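Local atomic coordinates of PUM-HD domain-containing protein (PDB entry 7CGF), a protein that probably binds the 3' untranslated regions of messenger RNAs through its Pumilio repeats, which form the RNA-bound domain described here. Residues 255-260 with 301-306; 280-285 with 318-323. The protein carries 2 engineered substitutions. One frame throughout, in Å; residues are numbered along the deposited sequence.

Contact 1 (255-260 with 301-306); sequences NNLFEF and VQMMKD
F258 and Q302 make the aromatic part of this contact. CE1 of F258 lies 3.7 Å from CB of Q302. Q302 OE1 stands 3.8 Å above one face of the F258 ring, displaced toward the rim. The amide is not stacked flat on the ring: the two planes are 55° apart. F258 has CG anti to its backbone nitrogen (chi1 -174°), which carries the ring across to the second helix. The other end of the Q302 amide is held by its own chain, since NE2 bonds to V297 O.

The apolar part is formed by L257, F258 and M303. CD2 of L257 is 3.9 Å from SD of M303, and the two side chains cross at about a right angle. Chi1 of M303 (-74°) and its extended chi2 bring SD beside the leucine. Its CG also comes obliquely to F258, 4.3 Å from CD1. The two segments are thus joined by packing alone.

The polar work is local. D306 OD2 accepts bonds from Y308 N and A309 N, capping the start of the next helix.

Segments 255-260 and 301-306 lie in successive predicted Pumilio repeats, so this is helix packing between neighbouring repeats of the all-helical PUM-HD array. M303 also touches A309, V312 and V313 of helix 309-319. F260 packs on helix 221-225, and V301 and M304 rest on L339 of helix 336-339.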
ATOM      1  N   ASN A 255     -11.347  17.090 -21.300  1.00 23.26           N
ATOM      2  CA  ASN A 255     -12.695  17.344 -21.788  1.00 23.72           C
ATOM      3  C   ASN A 255     -13.670  17.678 -20.671  1.00 25.87           C
ATOM      4  O   ASN A 255     -14.742  18.226 -20.948  1.00 28.58           O
ATOM      5  CB  ASN A 255     -13.216  16.143 -22.582  1.00 23.69           C
ATOM      6  CG  ASN A 255     -12.515  15.983 -23.920  1.00 29.67           C
ATOM      7  OD1 ASN A 255     -11.918  16.929 -24.436  1.00 36.08           O
ATOM      8  ND2 ASN A 255     -12.601  14.790 -24.495  1.00 29.24           N
ATOM      9  N   ASN A 256     -13.332  17.363 -19.422  1.00 23.37           N
ATOM     10  CA  ASN A 256     -14.208  17.604 -18.284  1.00 23.93           C
ATOM     11  C   ASN A 256     -13.453  18.304 -17.170  1.00 25.85           C
ATOM     12  O   ASN A 256     -13.640  18.000 -15.990  1.00 22.98           O
ATOM     13  CB  ASN A 256     -14.819  16.297 -17.793  1.00 23.12           C
ATOM     14  CG  ASN A 256     -15.623  15.604 -18.870  1.00 28.07           C
ATOM     15  OD1 ASN A 256     -16.802  15.905 -19.064  1.00 37.37           O
ATOM     16  ND2 ASN A 256     -14.985  14.695 -19.600  1.00 27.68           N
ATOM     17  N   LEU A 257     -12.616  19.282 -17.538  1.00 21.49           N
ATOM     18  CA  LEU A 257     -11.594  19.801 -16.627  1.00 21.56           C
ATOM     19  C   LEU A 257     -12.207  20.493 -15.418  1.00 24.21           C
ATOM     20  O   LEU A 257     -11.754  20.288 -14.286  1.00 20.86           O
ATOM     21  CB  LEU A 257     -10.664  20.762 -17.372  1.00 22.08           C
ATOM     22  CG  LEU A 257      -9.530  21.371 -16.539  1.00 23.47           C
ATOM     23  CD1 LEU A 257      -8.560  20.305 -16.054  1.00 23.87           C
ATOM     24  CD2 LEU A 257      -8.787  22.453 -17.310  1.00 26.04           C
ATOM     25  N   PHE A 258     -13.219  21.332 -15.631  1.00 22.98           N
ATOM     26  CA  PHE A 258     -13.792  22.045 -14.498  1.00 21.78           C
ATOM     27  C   PHE A 258     -14.408  21.082 -13.490  1.00 23.30           C
ATOM     28  O   PHE A 258     -14.204  21.228 -12.280  1.00 22.94           O
ATOM     29  CB  PHE A 258     -14.827  23.059 -14.974  1.00 25.54           C
ATOM     30  CG  PHE A 258     -15.343  23.920 -13.875  1.00 26.48           C
ATOM     31  CD1 PHE A 258     -14.554  24.923 -13.348  1.00 29.67           C
ATOM     32  CD2 PHE A 258     -16.598  23.705 -13.339  1.00 29.04           C
ATOM     33  CE1 PHE A 258     -15.016  25.719 -12.314  1.00 32.05           C
ATOM     34  CE2 PHE A 258     -17.058  24.496 -12.306  1.00 30.52           C
ATOM     35  CZ  PHE A 258     -16.264  25.498 -11.794  1.00 28.88           C
ATOM     36  N   GLU A 259     -15.142  20.077 -13.968  1.00 23.56           N
ATOM     37  CA  GLU A 259     -15.767  19.135 -13.045  1.00 24.29           C
ATOM     38  C   GLU A 259     -14.720  18.339 -12.270  1.00 23.41           C
ATOM     39  O   GLU A 259     -14.833  18.193 -11.049  1.00 23.24           O
ATOM     40  CB  GLU A 259     -16.711  18.204 -13.802  1.00 28.55           C
ATOM     41  CG  GLU A 259     -18.020  18.876 -14.206  1.00 36.50           C
ATOM     42  CD  GLU A 259     -18.705  19.560 -13.032  1.00 43.22           C
ATOM     43  OE1 GLU A 259     -19.010  18.866 -12.034  1.00 39.05           O
ATOM     44  OE2 GLU A 259     -18.920  20.794 -13.101  1.00 40.00           O
ATOM     45  N   PHE A 260     -13.679  17.848 -12.952  1.00 21.75           N
ATOM     46  CA  PHE A 260     -12.649  17.082 -12.245  1.00 18.66           C
ATOM     47  C   PHE A 260     -11.909  17.946 -11.237  1.00 18.74           C
ATOM     48  O   PHE A 260     -11.594  17.496 -10.127  1.00 18.41           O
ATOM     49  CB  PHE A 260     -11.657  16.466 -13.235  1.00 21.97           C
ATOM     50  CG  PHE A 260     -12.069  15.115 -13.739  1.00 22.25           C
ATOM     51  CD1 PHE A 260     -12.950  15.000 -14.802  1.00 23.12           C
ATOM     52  CD2 PHE A 260     -11.545  13.967 -13.179  1.00 25.02           C
ATOM     53  CE1 PHE A 260     -13.335  13.762 -15.273  1.00 27.14           C
ATOM     54  CE2 PHE A 260     -11.918  12.721 -13.645  1.00 26.10           C
ATOM     55  CZ  PHE A 260     -12.828  12.619 -14.691  1.00 26.11           C
ATOM     56  N   VAL A 301      -9.580  30.720 -14.825  1.00 26.72           N
ATOM     57  CA  VAL A 301     -10.002  31.771 -13.906  1.00 26.71           C
ATOM     58  C   VAL A 301     -11.032  31.235 -12.917  1.00 28.01           C
ATOM     59  O   VAL A 301     -10.902  31.423 -11.701  1.00 31.31           O
ATOM     60  CB  VAL A 301     -10.547  32.973 -14.695  1.00 29.86           C
ATOM     61  CG1 VAL A 301     -11.038  34.050 -13.744  1.00 33.95           C
ATOM     62  CG2 VAL A 301      -9.471  33.504 -15.634  1.00 29.88           C
ATOM     63  N   GLN A 302     -12.061  30.545 -13.424  1.00 27.53           N
ATOM     64  CA  GLN A 302     -13.042  29.900 -12.556  1.00 30.71           C
ATOM     65  C   GLN A 302     -12.367  28.943 -11.583  1.00 30.10           C
ATOM     66  O   GLN A 302     -12.733  28.878 -10.403  1.00 28.04           O
ATOM     67  CB  GLN A 302     -14.070  29.147 -13.394  1.00 27.54           C
ATOM     68  CG  GLN A 302     -14.744  29.989 -14.465  1.00 37.54           C
ATOM     69  CD  GLN A 302     -15.684  29.185 -15.337  1.00 40.17           C
ATOM     70  OE1 GLN A 302     -16.355  28.269 -14.865  1.00 45.64           O
ATOM     71  NE2 GLN A 302     -15.725  29.514 -16.625  1.00 38.86           N
ATOM     72  N   MET A 303     -11.367  28.203 -12.062  1.00 27.53           N
ATOM     73  CA  MET A 303     -10.664  27.250 -11.210  1.00 23.44           C
ATOM     74  C   MET A 303      -9.955  27.947 -10.056  1.00 27.95           C
ATOM     75  O   MET A 303      -9.918  27.428  -8.937  1.00 26.26           O
ATOM     76  CB  MET A 303      -9.672  26.448 -12.057  1.00 23.19           C
ATOM     77  CG  MET A 303     -10.348  25.412 -12.944  1.00 24.63           C
ATOM     78  SD  MET A 303      -9.176  24.674 -14.112  1.00 28.05           S
ATOM     79  CE  MET A 303      -8.057  23.825 -13.003  1.00 25.37           C
ATOM     80  N   MET A 304      -9.384  29.124 -10.302  1.00 27.19           N
ATOM     81  CA  MET A 304      -8.654  29.820  -9.251  1.00 28.81           C
ATOM     82  C   MET A 304      -9.574  30.305  -8.139  1.00 26.91           C
ATOM     83  O   MET A 304      -9.096  30.566  -7.030  1.00 32.12           O
ATOM     84  CB  MET A 304      -7.876  30.997  -9.844  1.00 28.09           C
ATOM     85  CG  MET A 304      -6.692  30.581 -10.703  1.00 28.46           C
ATOM     86  SD  MET A 304      -5.902  31.965 -11.548  1.00 32.48           S
ATOM     87  CE  MET A 304      -4.972  32.667 -10.190  1.00 33.90           C
ATOM     88  N   LYS A 305     -10.870  30.427  -8.409  1.00 25.99           N
ATOM     89  CA  LYS A 305     -11.850  30.833  -7.413  1.00 31.70           C
ATOM     90  C   LYS A 305     -12.353  29.672  -6.563  1.00 30.38           C
ATOM     91  O   LYS A 305     -13.151  29.902  -5.649  1.00 30.27           O
ATOM     92  CB  LYS A 305     -13.043  31.507  -8.096  1.00 32.11           C
ATOM     93  CG  LYS A 305     -12.708  32.817  -8.807  1.00 37.22           C
ATOM     94  CD  LYS A 305     -13.844  33.255  -9.723  1.00 35.85           C
ATOM     95  CE  LYS A 305     -13.523  34.585 -10.391  1.00 42.42           C
ATOM     96  NZ  LYS A 305     -14.466  34.911 -11.495  1.00 43.61           N
ATOM     97  N   ASP A 306     -11.909  28.442  -6.834  1.00 28.64           N
ATOM     98  CA  ASP A 306     -12.509  27.252  -6.250  1.00 29.36           C
ATOM     99  C   ASP A 306     -11.599  26.630  -5.197  1.00 22.54           C
ATOM    100  O   ASP A 306     -10.369  26.677  -5.295  1.00 24.18           O
ATOM    101  CB  ASP A 306     -12.844  26.215  -7.338  1.00 26.01           C
ATOM    102  CG  ASP A 306     -13.430  24.935  -6.766  1.00 25.77           C
ATOM    103  OD1 ASP A 306     -14.658  24.880  -6.520  1.00 27.83           O
ATOM    104  OD2 ASP A 306     -12.660  23.971  -6.573  1.00 22.16           O
TER

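Contact 2 (280-285 with 318-323)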
ATOM      1  N   TYR A 280       2.932  16.860 -24.326  1.00 24.45           N
ATOM      2  CA  TYR A 280       1.727  16.936 -25.145  1.00 27.24           C
ATOM      3  C   TYR A 280       0.459  16.722 -24.321  1.00 22.16           C
ATOM      4  O   TYR A 280      -0.614  17.205 -24.718  1.00 24.64           O
ATOM      5  CB  TYR A 280       1.799  15.960 -26.328  1.00 30.48           C
ATOM      6  CG  TYR A 280       1.530  14.488 -26.059  1.00 29.33           C
ATOM      7  CD1 TYR A 280       2.221  13.789 -25.081  1.00 29.50           C
ATOM      8  CD2 TYR A 280       0.596  13.801 -26.816  1.00 28.98           C
ATOM      9  CE1 TYR A 280       1.975  12.433 -24.858  1.00 29.06           C
ATOM     10  CE2 TYR A 280       0.363  12.461 -26.613  1.00 31.32           C
ATOM     11  CZ  TYR A 280       1.035  11.785 -25.625  1.00 27.09           C
ATOM     12  OH  TYR A 280       0.781  10.436 -25.410  1.00 29.90           O
ATOM     13  N   HIS A 281       0.575  16.070 -23.163  1.00 24.35           N
ATOM     14  CA  HIS A 281      -0.564  15.939 -22.253  1.00 24.05           C
ATOM     15  C   HIS A 281      -0.806  17.225 -21.478  1.00 23.20           C
ATOM     16  O   HIS A 281      -1.959  17.645 -21.295  1.00 22.58           O
ATOM     17  CB  HIS A 281      -0.323  14.806 -21.268  1.00 26.29           C
ATOM     18  CG  HIS A 281      -0.425  13.451 -21.877  1.00 28.37           C
ATOM     19  ND1 HIS A 281       0.292  12.373 -21.408  1.00 32.15           N
ATOM     20  CD2 HIS A 281      -1.165  12.993 -22.912  1.00 27.89           C
ATOM     21  CE1 HIS A 281      -0.002  11.308 -22.127  1.00 28.99           C
ATOM     22  NE2 HIS A 281      -0.888  11.654 -23.040  1.00 28.67           N
ATOM     23  N   LYS A 282       0.278  17.841 -21.002  1.00 22.55           N
ATOM     24  CA  LYS A 282       0.174  19.149 -20.368  1.00 23.57           C
ATOM     25  C   LYS A 282      -0.445  20.164 -21.316  1.00 26.44           C
ATOM     26  O   LYS A 282      -1.257  20.998 -20.903  1.00 25.04           O
ATOM     27  CB  LYS A 282       1.556  19.615 -19.907  1.00 25.62           C
ATOM     28  CG  LYS A 282       2.170  18.788 -18.788  1.00 28.66           C
ATOM     29  CD  LYS A 282       3.657  19.090 -18.655  1.00 33.26           C
ATOM     30  CE  LYS A 282       4.281  18.278 -17.552  1.00 33.84           C
ATOM     31  NZ  LYS A 282       5.716  18.629 -17.337  1.00 36.49           N
ATOM     32  N   SER A 283      -0.096  20.089 -22.605  1.00 23.02           N
ATOM     33  CA  SER A 283      -0.682  20.986 -23.598  1.00 24.72           C
ATOM     34  C   SER A 283      -2.200  20.827 -23.680  1.00 24.59           C
ATOM     35  O   SER A 283      -2.925  21.814 -23.854  1.00 24.03           O
ATOM     36  CB  SER A 283      -0.019  20.727 -24.962  1.00 28.81           C
ATOM     37  OG  SER A 283      -0.676  21.386 -26.029  1.00 40.85           O
ATOM     38  N   MET A 284      -2.703  19.593 -23.577  1.00 23.44           N
ATOM     39  CA  MET A 284      -4.148  19.380 -23.628  1.00 21.99           C
ATOM     40  C   MET A 284      -4.849  19.990 -22.419  1.00 21.49           C
ATOM     41  O   MET A 284      -5.925  20.588 -22.558  1.00 20.44           O
ATOM     42  CB  MET A 284      -4.451  17.889 -23.717  1.00 22.32           C
ATOM     43  CG  MET A 284      -3.947  17.286 -25.010  1.00 25.84           C
ATOM     44  SD  MET A 284      -4.091  15.510 -24.968  1.00 30.90           S
ATOM     45  CE  MET A 284      -5.860  15.389 -24.693  1.00 26.85           C
ATOM     46  N   ILE A 285      -4.267  19.820 -21.227  1.00 21.22           N
ATOM     47  CA  ILE A 285      -4.867  20.366 -20.008  1.00 18.36           C
ATOM     48  C   ILE A 285      -4.804  21.890 -20.022  1.00 23.42           C
ATOM     49  O   ILE A 285      -5.800  22.564 -19.743  1.00 21.41           O
ATOM     50  CB  ILE A 285      -4.179  19.782 -18.762  1.00 21.80           C
ATOM     51  CG1 ILE A 285      -4.377  18.268 -18.708  1.00 21.28           C
ATOM     52  CG2 ILE A 285      -4.708  20.445 -17.478  1.00 25.81           C
ATOM     53  CD1 ILE A 285      -3.506  17.567 -17.660  1.00 22.44           C
ATOM     54  N   ASP A 318       3.368  25.323 -11.957  1.00 28.20           N
ATOM     55  CA  ASP A 318       4.632  24.756 -11.507  1.00 28.81           C
ATOM     56  C   ASP A 318       5.182  23.693 -12.454  1.00 31.15           C
ATOM     57  O   ASP A 318       6.395  23.458 -12.451  1.00 33.81           O
ATOM     58  CB  ASP A 318       4.468  24.175 -10.097  1.00 35.97           C
ATOM     59  CG  ASP A 318       4.085  25.232  -9.066  1.00 40.96           C
ATOM     60  OD1 ASP A 318       4.270  26.445  -9.334  1.00 45.92           O
ATOM     61  OD2 ASP A 318       3.601  24.852  -7.974  1.00 49.53           O
ATOM     62  N   GLN A 319       4.340  23.067 -13.285  1.00 26.29           N
ATOM     63  CA  GLN A 319       4.744  21.875 -14.025  1.00 26.00           C
ATOM     64  C   GLN A 319       4.876  22.044 -15.532  1.00 28.57           C
ATOM     65  O   GLN A 319       5.463  21.169 -16.175  1.00 31.06           O
ATOM     66  CB  GLN A 319       3.756  20.725 -13.765  1.00 26.32           C
ATOM     67  CG  GLN A 319       3.679  20.277 -12.312  1.00 27.65           C
ATOM     68  CD  GLN A 319       4.872  19.443 -11.883  1.00 30.14           C
ATOM     69  OE1 GLN A 319       5.434  18.676 -12.674  1.00 31.43           O
ATOM     70  NE2 GLN A 319       5.258  19.577 -10.620  1.00 37.62           N
ATOM     71  N   VAL A 320       4.342  23.101 -16.129  1.00 26.88           N
ATOM     72  CA  VAL A 320       4.263  23.182 -17.577  1.00 28.79           C
ATOM     73  C   VAL A 320       5.465  23.951 -18.113  1.00 28.36           C
ATOM     74  O   VAL A 320       6.279  24.478 -17.360  1.00 26.19           O
ATOM     75  CB  VAL A 320       2.926  23.799 -18.055  1.00 29.08           C
ATOM     76  CG1 VAL A 320       1.747  22.970 -17.526  1.00 24.13           C
ATOM     77  CG2 VAL A 320       2.816  25.267 -17.652  1.00 25.75           C
ATOM     78  N   THR A 321       5.595  23.988 -19.439  1.00 30.74           N
ATOM     79  CA  THR A 321       6.740  24.644 -20.060  1.00 30.82           C
ATOM     80  C   THR A 321       6.594  26.159 -19.951  1.00 33.07           C
ATOM     81  O   THR A 321       5.519  26.685 -19.658  1.00 32.16           O
ATOM     82  CB  THR A 321       6.878  24.240 -21.529  1.00 28.70           C
ATOM     83  OG1 THR A 321       5.741  24.692 -22.267  1.00 30.44           O
ATOM     84  CG2 THR A 321       6.988  22.731 -21.674  1.00 33.70           C
ATOM     85  N   SER A 322       7.697  26.870 -20.205  1.00 34.60           N
ATOM     86  CA  SER A 322       7.629  28.327 -20.194  1.00 33.47           C
ATOM     87  C   SER A 322       6.642  28.824 -21.234  1.00 27.24           C
ATOM     88  O   SER A 322       5.869  29.757 -20.981  1.00 30.86           O
ATOM     89  CB  SER A 322       9.014  28.925 -20.444  1.00 38.56           C
ATOM     90  OG  SER A 322       9.392  28.737 -21.790  1.00 32.30           O
ATOM     91  N   GLU A 323       6.653  28.210 -22.415  1.00 24.65           N
ATOM     92  CA  GLU A 323       5.699  28.585 -23.440  1.00 28.80           C
ATOM     93  C   GLU A 323       4.273  28.299 -22.980  1.00 30.11           C
ATOM     94  O   GLU A 323       3.361  29.097 -23.225  1.00 26.74           O
ATOM     95  CB  GLU A 323       6.060  27.854 -24.737  1.00 25.22           C
ATOM     96  CG  GLU A 323       5.478  28.437 -25.984  1.00 28.70           C
ATOM     97  CD  GLU A 323       6.094  29.780 -26.414  1.00 22.70           C
ATOM     98  OE1 GLU A 323       6.916  30.375 -25.680  1.00 27.54           O
ATOM     99  OE2 GLU A 323       5.731  30.227 -27.507  1.00 27.80           O
TER
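The flat peptide group of Q319 receives the ammonium end of K282. NZ of K282 is 2.8 Å from Q319 O and donates a hydrogen bond to it. The C=O...N angle is 154°, and the nitrogen is tilted 25° from the carbonyl plane. Two rings lie further back on helix 279-290. CE1 of Y280 sits 3.4 Å above the centre of the H281 ring. In return, CD2 of H281 lies over one face of the Y280 ring, near its rim. These rings pack against helix 243-255, where Y280 OH bonds to E243 OE2 and both side chains touch M247.

K282 spans the distance to Q319 with a fully stretched chain. CG is anti to the carbonyl carbon (chi1 -66°), and the chain stays extended from there to NZ. CE also comes close to the acceptor, 3.4 Å from Q319 O. Nearer the backbone, CB of K282 meets CG1 of V320 at 4.1 Å.

The arrangement joins neighbouring helical repeats of the Pumilio array. Segment 280-285 lies in one predicted repeat, and segment 318-323 in the next, where helix 309-319 ends and helix 322-332 begins. The bonded carbonyl belongs to the last residue of helix 309-319. With an alanine at K282, the Q319 carbonyl would probably be left without its charged mate and the strip along the lost CG-to-NZ chain uncovered, though CB would still meet V320.

V320 leaves helical geometry and also packs on V286 and R325. T321 is the N-cap of helix 322-332, its OG1 bonding to Q324 N. K282 and S283 both touch Q324.

The centres of contacts 1 and 2 are about 16 Å apart, on the same side of the chain's centre. Their segments alternate along the chain: 255-260, 280-285, 301-306, 318-323. The first two lie in one predicted Pumilio repeat, 252-287, and the other two in the next, 294-331. Helix 257-261 meets helix 299-304 in contact 1, and helix 279-290 meets the turn after helix 309-319 in contact 2. The two also touch directly, where L257 CD2 lies 3.9 Å from I285 O. Both lie along the same interface between adjacent repeats, near the C-terminal end of the RNA-bound array. Contact 1 is nearer the RNA, about 5 Å by nearest atoms against 9 Å.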